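Local coordinates for lipid binding protein LpqN (PDB 6E5F) that supports cell envelope biogenesis in Mycobacterium tuberculosis, binds a lauryl trehaloside glycolipid, and may connect MmpL transporters with periplasmic proteins, at residues A[73-78]-A[123-128]; A[90-95]-A[109-114]; A[105-110]-A[119-124]; A[135-140]-A[187-192]; A[178-183]-A[205-210]. One frame throughout, in Å; residues are numbered along the deposited sequence.

Contact 1 of 5, residues A[73-78]-A[123-128]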
# COMPACT_ATOMS: atom_id res chain seq x y z
N THR A 73 12.23 -9.71 -3.33
CA THR A 73 12.71 -9.96 -1.99
C THR A 73 12.12 -8.92 -1.04
O THR A 73 11.99 -7.74 -1.38
CB THR A 73 14.25 -9.93 -1.92
OG1 THR A 73 14.73 -8.64 -2.31
CG2 THR A 73 14.84 -10.99 -2.85
N PRO A 74 11.70 -9.35 0.15
CA PRO A 74 11.15 -8.39 1.11
C PRO A 74 12.23 -7.45 1.60
O PRO A 74 13.40 -7.82 1.72
CB PRO A 74 10.64 -9.28 2.25
CG PRO A 74 11.49 -10.48 2.18
CD PRO A 74 11.80 -10.70 0.73
N VAL A 75 11.84 -6.21 1.89
CA VAL A 75 12.76 -5.18 2.35
C VAL A 75 12.30 -4.71 3.73
O VAL A 75 11.10 -4.58 3.98
CB VAL A 75 12.79 -3.98 1.37
CG1 VAL A 75 13.79 -2.94 1.84
CG2 VAL A 75 13.11 -4.46 -0.03
N HIS A 76 13.26 -4.47 4.61
CA HIS A 76 12.97 -3.99 5.96
C HIS A 76 13.77 -2.73 6.23
O HIS A 76 14.77 -2.44 5.57
CB HIS A 76 13.26 -5.09 6.99
CG HIS A 76 12.49 -6.35 6.73
ND1 HIS A 76 11.14 -6.46 6.98
CD2 HIS A 76 12.88 -7.53 6.22
CE1 HIS A 76 10.74 -7.67 6.65
NE2 HIS A 76 11.77 -8.34 6.18
N HIS A 77 13.29 -1.95 7.20
CA HIS A 77 13.96 -0.71 7.56
C HIS A 77 15.42 -0.97 7.87
O HIS A 77 15.75 -1.90 8.61
CB HIS A 77 13.27 -0.08 8.77
CG HIS A 77 11.98 0.60 8.44
ND1 HIS A 77 10.79 -0.08 8.30
CD2 HIS A 77 11.69 1.91 8.21
CE1 HIS A 77 9.83 0.78 8.00
NE2 HIS A 77 10.35 1.99 7.94
N GLY A 78 16.30 -0.16 7.28
CA GLY A 78 17.72 -0.27 7.51
C GLY A 78 18.46 -1.24 6.62
O GLY A 78 19.68 -1.39 6.78
N ALA A 123 2.21 -0.94 5.74
CA ALA A 123 3.16 -0.75 4.65
C ALA A 123 3.88 -2.06 4.35
O ALA A 123 4.14 -2.87 5.25
CB ALA A 123 4.20 0.31 5.03
N ILE A 124 4.17 -2.27 3.07
CA ILE A 124 4.99 -3.38 2.60
C ILE A 124 5.98 -2.81 1.60
O ILE A 124 5.61 -1.98 0.76
CB ILE A 124 4.13 -4.46 1.91
CG1 ILE A 124 2.98 -4.91 2.82
CG2 ILE A 124 4.98 -5.64 1.51
CD1 ILE A 124 1.77 -5.40 2.06
N LEU A 125 7.24 -3.22 1.69
CA LEU A 125 8.26 -2.79 0.75
C LEU A 125 8.94 -4.02 0.17
O LEU A 125 9.39 -4.90 0.91
CB LEU A 125 9.29 -1.87 1.41
CG LEU A 125 10.34 -1.25 0.47
CD1 LEU A 125 9.67 -0.40 -0.61
CD2 LEU A 125 11.33 -0.42 1.26
N SER A 126 8.98 -4.09 -1.16
CA SER A 126 9.59 -5.20 -1.88
C SER A 126 10.65 -4.65 -2.82
O SER A 126 10.55 -3.52 -3.30
CB SER A 126 8.55 -5.97 -2.69
OG SER A 126 7.47 -6.40 -1.88
N LYS A 127 11.66 -5.47 -3.08
CA LYS A 127 12.74 -5.15 -3.99
C LYS A 127 12.60 -6.08 -5.18
O LYS A 127 12.61 -7.31 -5.02
CB LYS A 127 14.09 -5.34 -3.32
CG LYS A 127 15.29 -5.02 -4.20
CD LYS A 127 16.58 -5.28 -3.44
CE LYS A 127 17.80 -4.85 -4.23
NZ LYS A 127 19.05 -5.12 -3.46
N LEU A 128 12.45 -5.51 -6.37
CA LEU A 128 12.31 -6.28 -7.60
C LEU A 128 13.56 -6.07 -8.46
O LEU A 128 13.97 -4.93 -8.69
CB LEU A 128 11.08 -5.82 -8.38
CG LEU A 128 9.76 -5.86 -7.61
CD1 LEU A 128 8.60 -5.47 -8.52
CD2 LEU A 128 9.52 -7.22 -7.00
O HOH W 1 15.14 -8.72 -5.57
O HOH W 2 8.23 -5.01 3.85
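Thr73 and Lys127 form an antiparallel hydrogen-bonded pair in which each backbone amide reaches the other residue's carbonyl. Thr73 N meets Lys127 O at 3.0 Å, Lys127 N meets Thr73 O at 2.9 Å, and both donors lie in the plane of the carbonyl they use. The next pair, Pro74 with Ser126, is a non-hydrogen-bonded one, which suits a proline that has no amide hydrogen to give. Val75 N then bonds to Leu125 O at 2.9 Å, but here the donor is tilted 32° from the carbonyl plane. A water takes over where the direct bonding stops: it donates to Val75 O and accepts from Leu125 N. Segment 73-78 continues from strand 70-74, which runs beside the long strand 120-130 of the curved antiparallel sheet in this Mog1p/PsbP-clan domain; the other edge of 120-130 bonds to strand 195-206, through Ser126 with Val198 among others.

Val75 supplies most of the apolar contact. Its CG1, trans to the backbone N (chi1 -178°), sits 3.6 Å from Leu125 CD2. The other branch points along the partner strand, CG2 standing 3.5 Å from Lys127 CB, with the two side chains crossing at about a right angle. Lys127 itself is fully stretched and runs alongside Thr73 on the same face, its CB 3.5 Å from OG1 in the Thr73 conformer described. Lys127 also touches Phe197, whereas buried Leu125 packs against Tyr104.

Contact 2 of 5, residues A[90-95]-A[109-114]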
# COMPACT_ATOMS: atom_id res chain seq x y z
N PRO A 90 0.11 10.23 11.77
CA PRO A 90 -0.88 11.28 12.01
C PRO A 90 -1.32 11.30 13.47
O PRO A 90 -1.16 10.33 14.22
CB PRO A 90 -2.05 10.89 11.09
CG PRO A 90 -1.44 10.01 10.05
CD PRO A 90 -0.34 9.27 10.74
N ASP A 91 -1.87 12.44 13.87
CA ASP A 91 -2.37 12.59 15.23
C ASP A 91 -3.47 11.57 15.49
O ASP A 91 -4.29 11.28 14.62
CB ASP A 91 -2.89 14.00 15.45
CG ASP A 91 -1.79 15.04 15.45
OD1 ASP A 91 -0.66 14.70 15.87
OD2 ASP A 91 -2.04 16.19 15.04
N ASP A 92 -3.48 11.03 16.71
CA ASP A 92 -4.41 10.00 17.16
C ASP A 92 -4.12 8.63 16.56
O ASP A 92 -4.86 7.67 16.83
CB ASP A 92 -5.89 10.36 16.94
CG ASP A 92 -6.31 11.58 17.74
OD1 ASP A 92 -5.70 11.83 18.80
OD2 ASP A 92 -7.26 12.27 17.32
N TRP A 93 -3.07 8.49 15.76
CA TRP A 93 -2.59 7.20 15.29
C TRP A 93 -1.30 6.85 16.02
O TRP A 93 -0.57 7.73 16.49
CB TRP A 93 -2.32 7.22 13.79
CG TRP A 93 -3.55 7.38 12.95
CD1 TRP A 93 -4.34 8.48 12.84
CD2 TRP A 93 -4.13 6.39 12.08
NE1 TRP A 93 -5.38 8.25 11.97
CE2 TRP A 93 -5.27 6.97 11.49
CE3 TRP A 93 -3.80 5.08 11.75
CZ2 TRP A 93 -6.08 6.28 10.59
CZ3 TRP A 93 -4.60 4.39 10.85
CH2 TRP A 93 -5.73 5.00 10.28
N ARG A 94 -1.02 5.55 16.12
CA ARG A 94 0.21 5.09 16.74
C ARG A 94 0.99 4.23 15.75
O ARG A 94 0.42 3.55 14.90
CB ARG A 94 -0.05 4.31 18.05
CG ARG A 94 -0.43 2.84 17.90
CD ARG A 94 -0.15 2.06 19.18
NE ARG A 94 0.00 0.63 18.94
CZ ARG A 94 -0.95 -0.28 19.11
NH1 ARG A 94 -2.16 0.07 19.54
NH2 ARG A 94 -0.69 -1.56 18.86
N LEU A 95 2.31 4.26 15.89
CA LEU A 95 3.20 3.54 14.99
C LEU A 95 3.15 2.04 15.29
O LEU A 95 3.17 1.62 16.45
CB LEU A 95 4.63 4.05 15.18
CG LEU A 95 5.69 3.64 14.17
CD1 LEU A 95 5.26 3.97 12.75
CD2 LEU A 95 7.01 4.33 14.50
N TYR A 109 -5.19 3.35 14.29
CA TYR A 109 -5.94 4.43 14.92
C TYR A 109 -6.18 4.09 16.39
O TYR A 109 -6.60 2.97 16.72
CB TYR A 109 -7.27 4.62 14.19
CG TYR A 109 -8.04 5.85 14.60
CD1 TYR A 109 -7.49 7.12 14.48
CD2 TYR A 109 -9.34 5.75 15.10
CE1 TYR A 109 -8.19 8.25 14.84
CE2 TYR A 109 -10.05 6.87 15.46
CZ TYR A 109 -9.47 8.12 15.33
OH TYR A 109 -10.18 9.24 15.70
N THR A 110 -5.93 5.06 17.27
CA THR A 110 -5.96 4.82 18.71
C THR A 110 -7.33 5.05 19.34
O THR A 110 -7.46 4.89 20.56
CB THR A 110 -4.93 5.72 19.42
OG1 THR A 110 -5.30 7.10 19.26
CG2 THR A 110 -3.54 5.50 18.84
N GLN A 111 -8.34 5.41 18.56
CA GLN A 111 -9.70 5.62 19.07
C GLN A 111 -10.70 4.87 18.20
O GLN A 111 -11.65 5.46 17.68
CB GLN A 111 -10.02 7.11 19.14
CG GLN A 111 -9.30 7.83 20.27
CD GLN A 111 -9.16 9.31 20.02
OE1 GLN A 111 -9.64 9.84 19.02
NE2 GLN A 111 -8.48 10.00 20.93
N PRO A 112 -10.52 3.56 18.04
CA PRO A 112 -11.43 2.79 17.18
C PRO A 112 -12.77 2.54 17.84
O PRO A 112 -12.88 2.41 19.06
CB PRO A 112 -10.67 1.47 16.99
CG PRO A 112 -9.92 1.31 18.26
CD PRO A 112 -9.51 2.70 18.68
N ALA A 113 -13.80 2.47 17.00
CA ALA A 113 -15.12 2.09 17.49
C ALA A 113 -15.12 0.66 18.00
O ALA A 113 -15.86 0.33 18.94
CB ALA A 113 -16.16 2.26 16.38
N ASP A 114 -14.30 -0.20 17.40
CA ASP A 114 -14.16 -1.60 17.82
C ASP A 114 -12.67 -1.87 18.00
O ASP A 114 -11.94 -2.02 17.01
CB ASP A 114 -14.75 -2.53 16.77
CG ASP A 114 -14.68 -3.99 17.19
OD1 ASP A 114 -14.15 -4.28 18.28
OD2 ASP A 114 -15.17 -4.85 16.42
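An antiparallel strand pairing next to a type II beta turn brings Trp93 opposite Tyr109, as a non-hydrogen-bonded pair with CA atoms 4.4 Å apart. The turn runs from Pro90 to Trp93, and Asp92 takes the positive phi (73°) of its third position. Asp92 O faces Thr110, which grips it twice: the amide N approaches at 2.9 Å, nearly in line with the C=O bond, and OG1 at a short 2.5 Å from well above the carbonyl plane. Thr110 OG1 lies between its own backbone N and carbonyl carbon (chi1 65°), which places it beside the amide that shares this acceptor. Here strand 106-109 runs out into a loop while strand 93-96, its neighbour in the sheet, begins.

The aromatic pair occupies the side facing helix 210-223, where both side chains touch Thr212. Tyr109 CB stands almost squarely over the six-membered ring of Trp93, 4.0 Å from its centroid, a CH-pi contact. Tyr109 CD1 continues over the indole to within 3.5 Å of Trp93 NE1, but the two rings meet obliquely. Toward solvent, Thr110 CG2 rests 3.8 Å from Arg94 CB.

Contact 3 of 5, residues A[105-110]-A[119-124]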
# COMPACT_ATOMS: atom_id res chain seq x y z
N GLY A 105 6.09 -2.09 8.79
CA GLY A 105 5.46 -1.22 9.76
C GLY A 105 4.11 -0.73 9.28
O GLY A 105 3.56 -1.17 8.27
N GLY A 106 3.57 0.21 10.04
CA GLY A 106 2.28 0.78 9.72
C GLY A 106 1.82 1.71 10.82
O GLY A 106 2.60 2.11 11.69
N ILE A 107 0.54 2.05 10.75
CA ILE A 107 -0.10 2.88 11.77
C ILE A 107 -1.47 2.31 12.06
O ILE A 107 -2.13 1.75 11.17
CB ILE A 107 -0.19 4.36 11.34
CG1 ILE A 107 -0.87 4.48 9.97
CG2 ILE A 107 1.19 5.00 11.31
CD1 ILE A 107 -1.14 5.91 9.54
N VAL A 108 -1.91 2.46 13.30
CA VAL A 108 -3.23 2.03 13.74
C VAL A 108 -3.88 3.20 14.47
O VAL A 108 -3.21 3.95 15.19
CB VAL A 108 -3.17 0.77 14.63
CG1 VAL A 108 -2.32 1.02 15.87
CG2 VAL A 108 -4.56 0.33 15.02
N TYR A 109 -5.19 3.35 14.29
CA TYR A 109 -5.94 4.43 14.92
C TYR A 109 -6.18 4.09 16.39
O TYR A 109 -6.60 2.97 16.72
CB TYR A 109 -7.27 4.62 14.19
CG TYR A 109 -8.04 5.85 14.60
CD1 TYR A 109 -7.49 7.12 14.48
CD2 TYR A 109 -9.34 5.75 15.10
CE1 TYR A 109 -8.19 8.25 14.84
CE2 TYR A 109 -10.05 6.87 15.46
CZ TYR A 109 -9.47 8.12 15.33
OH TYR A 109 -10.18 9.24 15.70
N THR A 110 -5.93 5.06 17.27
CA THR A 110 -5.96 4.82 18.71
C THR A 110 -7.33 5.05 19.34
O THR A 110 -7.46 4.89 20.56
CB THR A 110 -4.93 5.72 19.42
OG1 THR A 110 -5.30 7.10 19.26
CG2 THR A 110 -3.54 5.50 18.84
N PRO A 119 -9.19 0.91 12.49
CA PRO A 119 -8.62 1.35 11.21
C PRO A 119 -7.11 1.24 11.23
O PRO A 119 -6.46 1.58 12.22
CB PRO A 119 -9.07 2.81 11.10
CG PRO A 119 -10.26 2.91 11.98
CD PRO A 119 -10.03 1.95 13.11
N THR A 120 -6.55 0.76 10.12
CA THR A 120 -5.11 0.57 10.02
C THR A 120 -4.64 0.92 8.62
O THR A 120 -5.37 0.78 7.64
CB THR A 120 -4.70 -0.89 10.29
OG1 THR A 120 -5.28 -1.74 9.29
CG2 THR A 120 -5.15 -1.33 11.67
N ILE A 121 -3.39 1.38 8.54
CA ILE A 121 -2.68 1.54 7.28
C ILE A 121 -1.34 0.83 7.45
O ILE A 121 -0.52 1.22 8.29
CB ILE A 121 -2.50 3.01 6.88
CG1 ILE A 121 -3.87 3.69 6.78
CG2 ILE A 121 -1.74 3.11 5.55
CD1 ILE A 121 -3.82 5.17 6.45
N VAL A 122 -1.13 -0.22 6.66
CA VAL A 122 0.03 -1.09 6.78
C VAL A 122 0.89 -0.93 5.54
O VAL A 122 0.38 -0.78 4.43
CB VAL A 122 -0.41 -2.56 6.97
CG1 VAL A 122 0.73 -3.51 6.71
CG2 VAL A 122 -0.98 -2.75 8.37
N ALA A 123 2.21 -0.94 5.74
CA ALA A 123 3.16 -0.75 4.65
C ALA A 123 3.88 -2.06 4.35
O ALA A 123 4.14 -2.87 5.25
CB ALA A 123 4.20 0.31 5.03
N ILE A 124 4.17 -2.27 3.07
CA ILE A 124 4.99 -3.38 2.60
C ILE A 124 5.98 -2.81 1.60
O ILE A 124 5.61 -1.98 0.76
CB ILE A 124 4.13 -4.46 1.91
CG1 ILE A 124 2.98 -4.91 2.82
CG2 ILE A 124 4.98 -5.64 1.51
CD1 ILE A 124 1.77 -5.40 2.06
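Four backbone hydrogen bonds join Gly105, Ile107 and Tyr109 to Ala123, Ile121 and Pro119. Ile107 and Ile121 exchange two of them: Ile107 N to Ile121 O at 2.8 Å, Ile121 N to Ile107 O at 2.9 Å. On one side of this pair Ala123 N reaches Gly105 O, and on the other Tyr109 N reaches Pro119 O. CA-H...O contacts add to them, as from Thr120 CA to Ile107 O at 3.4 Å. Gly106, with no side chain, lets its CA come within 3.2 Å of Ile121 O.

Apolar packing divides between the two faces. On one, Ile107 and Ile121 lie side by side, with Ile107 CG1 3.8 Å from Ile121 CB. Ile107 chi1 of 53° sets CG1 between the backbone N and carbonyl carbon, bringing its outer end closer to the partner. Tyr109 CB rests 4.0 Å from Pro119 CD at the end of the pairing. On the other face Val108 CG2 meets Thr120 CG2 at 3.8 Å.

The strands run at 173° to each other, an antiparallel beta hairpin with a long connecting loop; Ile121, which touches Ala216 and Ile220 of helix 210-223, has its side chain about 4 Å from the bound glycolipid.

Contact 4 of 5, residues A[135-140]-A[187-192]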
# COMPACT_ATOMS: atom_id res chain seq x y z
N ALA A 135 6.99 0.88 -15.13
CA ALA A 135 5.68 1.31 -15.61
C ALA A 135 4.66 0.17 -15.56
O ALA A 135 3.47 0.43 -15.35
CB ALA A 135 5.79 1.85 -17.04
N LYS A 136 5.10 -1.07 -15.74
CA LYS A 136 4.16 -2.18 -15.68
C LYS A 136 3.69 -2.45 -14.26
O LYS A 136 2.57 -2.91 -14.05
CB LYS A 136 4.76 -3.45 -16.30
CG LYS A 136 5.08 -3.33 -17.80
CD LYS A 136 3.85 -3.06 -18.67
CE LYS A 136 3.10 -4.33 -19.02
NZ LYS A 136 2.03 -4.09 -20.03
N VAL A 137 4.53 -2.16 -13.26
CA VAL A 137 4.09 -2.29 -11.88
C VAL A 137 2.89 -1.39 -11.63
O VAL A 137 1.89 -1.80 -11.04
CB VAL A 137 5.24 -2.00 -10.90
CG1 VAL A 137 4.75 -2.04 -9.46
CG2 VAL A 137 6.38 -2.98 -11.11
N LEU A 138 2.99 -0.14 -12.07
CA LEU A 138 1.88 0.80 -11.93
C LEU A 138 0.67 0.33 -12.73
O LEU A 138 -0.47 0.43 -12.27
CB LEU A 138 2.31 2.19 -12.42
CG LEU A 138 3.43 2.88 -11.64
CD1 LEU A 138 4.05 4.00 -12.46
CD2 LEU A 138 2.90 3.43 -10.33
N GLN A 139 0.91 -0.18 -13.94
CA GLN A 139 -0.19 -0.63 -14.79
C GLN A 139 -1.04 -1.70 -14.10
O GLN A 139 -2.27 -1.69 -14.21
CB GLN A 139 0.35 -1.15 -16.12
CG GLN A 139 -0.74 -1.55 -17.10
CD GLN A 139 -0.18 -1.92 -18.47
OE1 GLN A 139 1.01 -1.77 -18.73
NE2 GLN A 139 -1.05 -2.42 -19.34
N PHE A 140 -0.40 -2.61 -13.37
CA PHE A 140 -1.11 -3.74 -12.77
C PHE A 140 -1.45 -3.52 -11.30
O PHE A 140 -2.06 -4.41 -10.68
CB PHE A 140 -0.28 -5.02 -12.94
CG PHE A 140 -0.00 -5.36 -14.37
CD1 PHE A 140 -1.01 -5.31 -15.32
CD2 PHE A 140 1.27 -5.71 -14.77
CE1 PHE A 140 -0.76 -5.62 -16.64
CE2 PHE A 140 1.53 -6.02 -16.09
CZ PHE A 140 0.52 -5.98 -17.03
N THR A 187 0.31 2.30 -4.39
CA THR A 187 1.53 1.63 -4.83
C THR A 187 2.48 2.69 -5.36
O THR A 187 2.10 3.49 -6.21
CB THR A 187 1.20 0.61 -5.91
OG1 THR A 187 0.33 -0.40 -5.39
CG2 THR A 187 2.47 -0.06 -6.44
N VAL A 188 3.70 2.70 -4.85
CA VAL A 188 4.72 3.66 -5.26
C VAL A 188 5.89 2.88 -5.85
O VAL A 188 6.36 1.92 -5.24
CB VAL A 188 5.21 4.51 -4.07
CG1 VAL A 188 6.13 5.62 -4.56
CG2 VAL A 188 4.04 5.07 -3.28
N VAL A 189 6.32 3.27 -7.04
CA VAL A 189 7.44 2.62 -7.72
C VAL A 189 8.68 3.48 -7.56
O VAL A 189 8.67 4.67 -7.88
CB VAL A 189 7.11 2.34 -9.19
CG1 VAL A 189 8.29 1.73 -9.90
CG2 VAL A 189 5.92 1.41 -9.28
N ILE A 190 9.74 2.88 -7.05
CA ILE A 190 10.95 3.60 -6.66
C ILE A 190 12.13 2.93 -7.35
O ILE A 190 12.78 2.06 -6.76
CB ILE A 190 11.11 3.62 -5.13
CG1 ILE A 190 9.85 4.17 -4.45
CG2 ILE A 190 12.35 4.44 -4.74
CD1 ILE A 190 9.76 3.80 -2.97
N PRO A 191 12.45 3.30 -8.59
CA PRO A 191 13.64 2.72 -9.24
C PRO A 191 14.90 3.26 -8.57
O PRO A 191 15.06 4.47 -8.40
CB PRO A 191 13.53 3.20 -10.69
CG PRO A 191 12.12 3.70 -10.84
CD PRO A 191 11.73 4.21 -9.50
N SER A 192 15.79 2.35 -8.18
CA SER A 192 16.97 2.74 -7.43
C SER A 192 17.94 1.58 -7.33
O SER A 192 17.54 0.44 -7.10
CB SER A 192 16.59 3.17 -6.01
OG SER A 192 17.75 3.41 -5.24
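Val137 and Leu138 of helix 134-140 close on Val189 of strand 179-192 in a helix-on-sheet packing. Over the short segments 135-140 and 187-192, the helix lies almost exactly antiparallel to the strand (175°), the two axes approaching to 8.6 Å, and no hydrogen bond crosses between them.

The side chain of Val137 points into this interface. Its CB already stands 3.8 Å from Val189 CG2. From there CG1, placed opposite the backbone N by chi1 of 176°, closes to 3.6 Å of the same methyl and also comes 4.3 Å from Thr187 CG2. The residue reaches beyond the strand as well, to Ile61 of helix 61-66 and Val198 of strand 195-206, so it is buried among several elements.

Val189 CG2 is the meeting point of the contact. Trans to its own carbonyl carbon, it is approached from the helix by Val137 and by Leu138, whose CG is 3.7 Å away in the conformer described. Both helix side chains cross Val189 obliquely, and Leu138 extends to Ser166 on the neighbouring strand 165-176. Thr187 adds its methyl to the apolar layer, while its buried OG1 is satisfied by a hydrogen bond with Gln200 NE2.

Away from the sheet, Lys136 and Gln139 pair one helical turn apart: Lys136 NZ donates to Gln139 OE1 at 2.8 Å, coming from above the amide plane.

Contact 5 of 5, residues A[178-183]-A[205-210]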
# COMPACT_ATOMS: atom_id res chain seq x y z
N GLY A 178 -19.91 -10.40 6.08
CA GLY A 178 -21.17 -9.69 6.09
C GLY A 178 -21.08 -8.23 6.49
O GLY A 178 -22.10 -7.63 6.83
N LYS A 179 -19.88 -7.65 6.46
CA LYS A 179 -19.67 -6.28 6.90
C LYS A 179 -18.97 -5.51 5.80
O LYS A 179 -17.99 -6.00 5.23
CB LYS A 179 -18.83 -6.24 8.17
CG LYS A 179 -19.38 -7.12 9.28
CD LYS A 179 -18.45 -7.17 10.46
CE LYS A 179 -18.91 -8.20 11.48
NZ LYS A 179 -19.15 -7.60 12.82
N LEU A 180 -19.46 -4.32 5.50
CA LEU A 180 -18.84 -3.49 4.48
C LEU A 180 -17.58 -2.86 5.05
O LEU A 180 -17.58 -2.32 6.16
CB LEU A 180 -19.81 -2.40 4.03
CG LEU A 180 -19.46 -1.71 2.71
CD1 LEU A 180 -19.46 -2.71 1.55
CD2 LEU A 180 -20.43 -0.57 2.43
N ARG A 181 -16.49 -2.93 4.29
CA ARG A 181 -15.21 -2.38 4.69
C ARG A 181 -14.70 -1.44 3.61
O ARG A 181 -14.88 -1.71 2.42
CB ARG A 181 -14.17 -3.49 4.91
CG ARG A 181 -14.62 -4.60 5.85
CD ARG A 181 -13.46 -5.51 6.23
NE ARG A 181 -12.46 -4.80 7.01
CZ ARG A 181 -12.50 -4.68 8.34
NH1 ARG A 181 -13.48 -5.23 9.04
NH2 ARG A 181 -11.55 -3.99 8.96
N THR A 182 -14.07 -0.36 4.03
CA THR A 182 -13.36 0.52 3.11
C THR A 182 -11.91 0.05 3.00
O THR A 182 -11.25 -0.18 4.01
CB THR A 182 -13.41 1.96 3.61
OG1 THR A 182 -14.78 2.41 3.61
CG2 THR A 182 -12.58 2.88 2.73
N VAL A 183 -11.44 -0.10 1.77
CA VAL A 183 -10.09 -0.57 1.50
C VAL A 183 -9.48 0.33 0.44
O VAL A 183 -10.16 0.82 -0.46
CB VAL A 183 -10.08 -2.04 1.05
CG1 VAL A 183 -10.78 -2.20 -0.30
CG2 VAL A 183 -8.67 -2.57 0.99
N ALA A 205 -10.57 -0.29 6.94
CA ALA A 205 -11.39 0.07 8.09
C ALA A 205 -12.82 -0.36 7.83
O ALA A 205 -13.23 -0.57 6.68
CB ALA A 205 -11.33 1.57 8.38
N LEU A 206 -13.58 -0.48 8.91
CA LEU A 206 -15.02 -0.65 8.76
C LEU A 206 -15.61 0.58 8.07
O LEU A 206 -15.11 1.70 8.20
CB LEU A 206 -15.67 -0.83 10.13
CG LEU A 206 -15.35 -2.15 10.84
CD1 LEU A 206 -15.68 -2.06 12.32
CD2 LEU A 206 -16.11 -3.30 10.19
N ASP A 207 -16.68 0.34 7.30
CA ASP A 207 -17.30 1.40 6.51
C ASP A 207 -17.54 2.67 7.33
O ASP A 207 -17.29 3.78 6.85
CB ASP A 207 -18.63 0.89 5.94
CG ASP A 207 -19.38 1.96 5.16
OD1 ASP A 207 -18.89 2.34 4.08
OD2 ASP A 207 -20.45 2.41 5.64
N ASP A 208 -18.02 2.53 8.56
CA ASP A 208 -18.37 3.70 9.35
C ASP A 208 -17.16 4.53 9.75
O ASP A 208 -17.34 5.66 10.21
CB ASP A 208 -19.16 3.28 10.59
CG ASP A 208 -19.89 4.44 11.24
OD1 ASP A 208 -20.64 5.14 10.52
OD2 ASP A 208 -19.74 4.64 12.46
N GLU A 209 -15.94 4.01 9.59
CA GLU A 209 -14.72 4.75 9.90
C GLU A 209 -13.95 5.15 8.64
O GLU A 209 -12.73 5.35 8.68
CB GLU A 209 -13.85 3.97 10.89
CG GLU A 209 -14.50 3.89 12.27
CD GLU A 209 -13.84 2.90 13.21
OE1 GLU A 209 -13.20 3.34 14.19
OE2 GLU A 209 -13.97 1.68 12.96
N THR A 210 -14.66 5.28 7.52
CA THR A 210 -14.03 5.66 6.26
C THR A 210 -13.29 6.99 6.38
O THR A 210 -12.17 7.13 5.87
CB THR A 210 -15.09 5.74 5.16
OG1 THR A 210 -15.59 4.42 4.88
CG2 THR A 210 -14.50 6.33 3.90
O HOH W 3 -17.02 0.95 2.87
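Thr182 and Ala205 form the tight end of this contact, an antiparallel hydrogen-bonded pair. Thr182 N meets Ala205 O at 2.8 Å, and Ala205 N returns a 3.0 Å bond to Thr182 O. Thr182 OG1 also lies a short 2.5 Å from Thr210 OG1. Chi1 of -64° turns Thr182 OG1 to the side where Thr210 begins helix 210-223. Thr210 OG1 in turn donates to Asp207 O at 2.7 Å, and this carbonyl also takes the Thr210 amide, so the short 3-10 segment 207-208 is tied to the start of the helix, with Glu209 at the N-cap.

Arg181 is buried too. Its guanidinium lays one face over the peptide joining Ala205 to Leu206, while NH1 comes 3.5 Å from Leu206 CD2. Salt bridges with Asp204 and Asp117 probably hold this flat group in place.

Toward Lys179, at the exposed start of strand 179-192, the packing thins. Leu180 O still accepts from Asp207 N at 3.0 Å, but the donor is tilted 32° from the carbonyl plane. Leu180 CD2 merely skirts the Asp207 carboxylate, and Lys179 brushes Leu206. A water bridges the two parts, hydrogen-bonded to Thr182 OG1 and donating to Asp207 OD1. The contact joins the open end of the hairpin of strands 179-192 and 195-206 to the start of helix 210-223, and Thr182 here belongs to the pocket of the bound trehalose glycolipid.

All five contacts reach one curved antiparallel sheet. Contacts 1 and 3 share strand 120-130, with centres about 16 Å apart. The centres of contacts 2 and 3 are about 9 Å apart; they share Tyr109 and Thr110 and a probable hydrogen bond from Arg94 N to Val108 O. Along the chain, contact 2 is nested inside the loop closed by contact 1; contacts 4 and 5 come later, their segments alternating and both using strand 179-192. Contact 4 meets contact 1 through Val137 and Leu128. Contacts 3 and 5 touch at Pro119 and Ala205, and each has a side chain (Ile121, Thr182) about 4 Å from the bound glycolipid, whereas contact 4 packs a helix on the same sheet across the chain's centre.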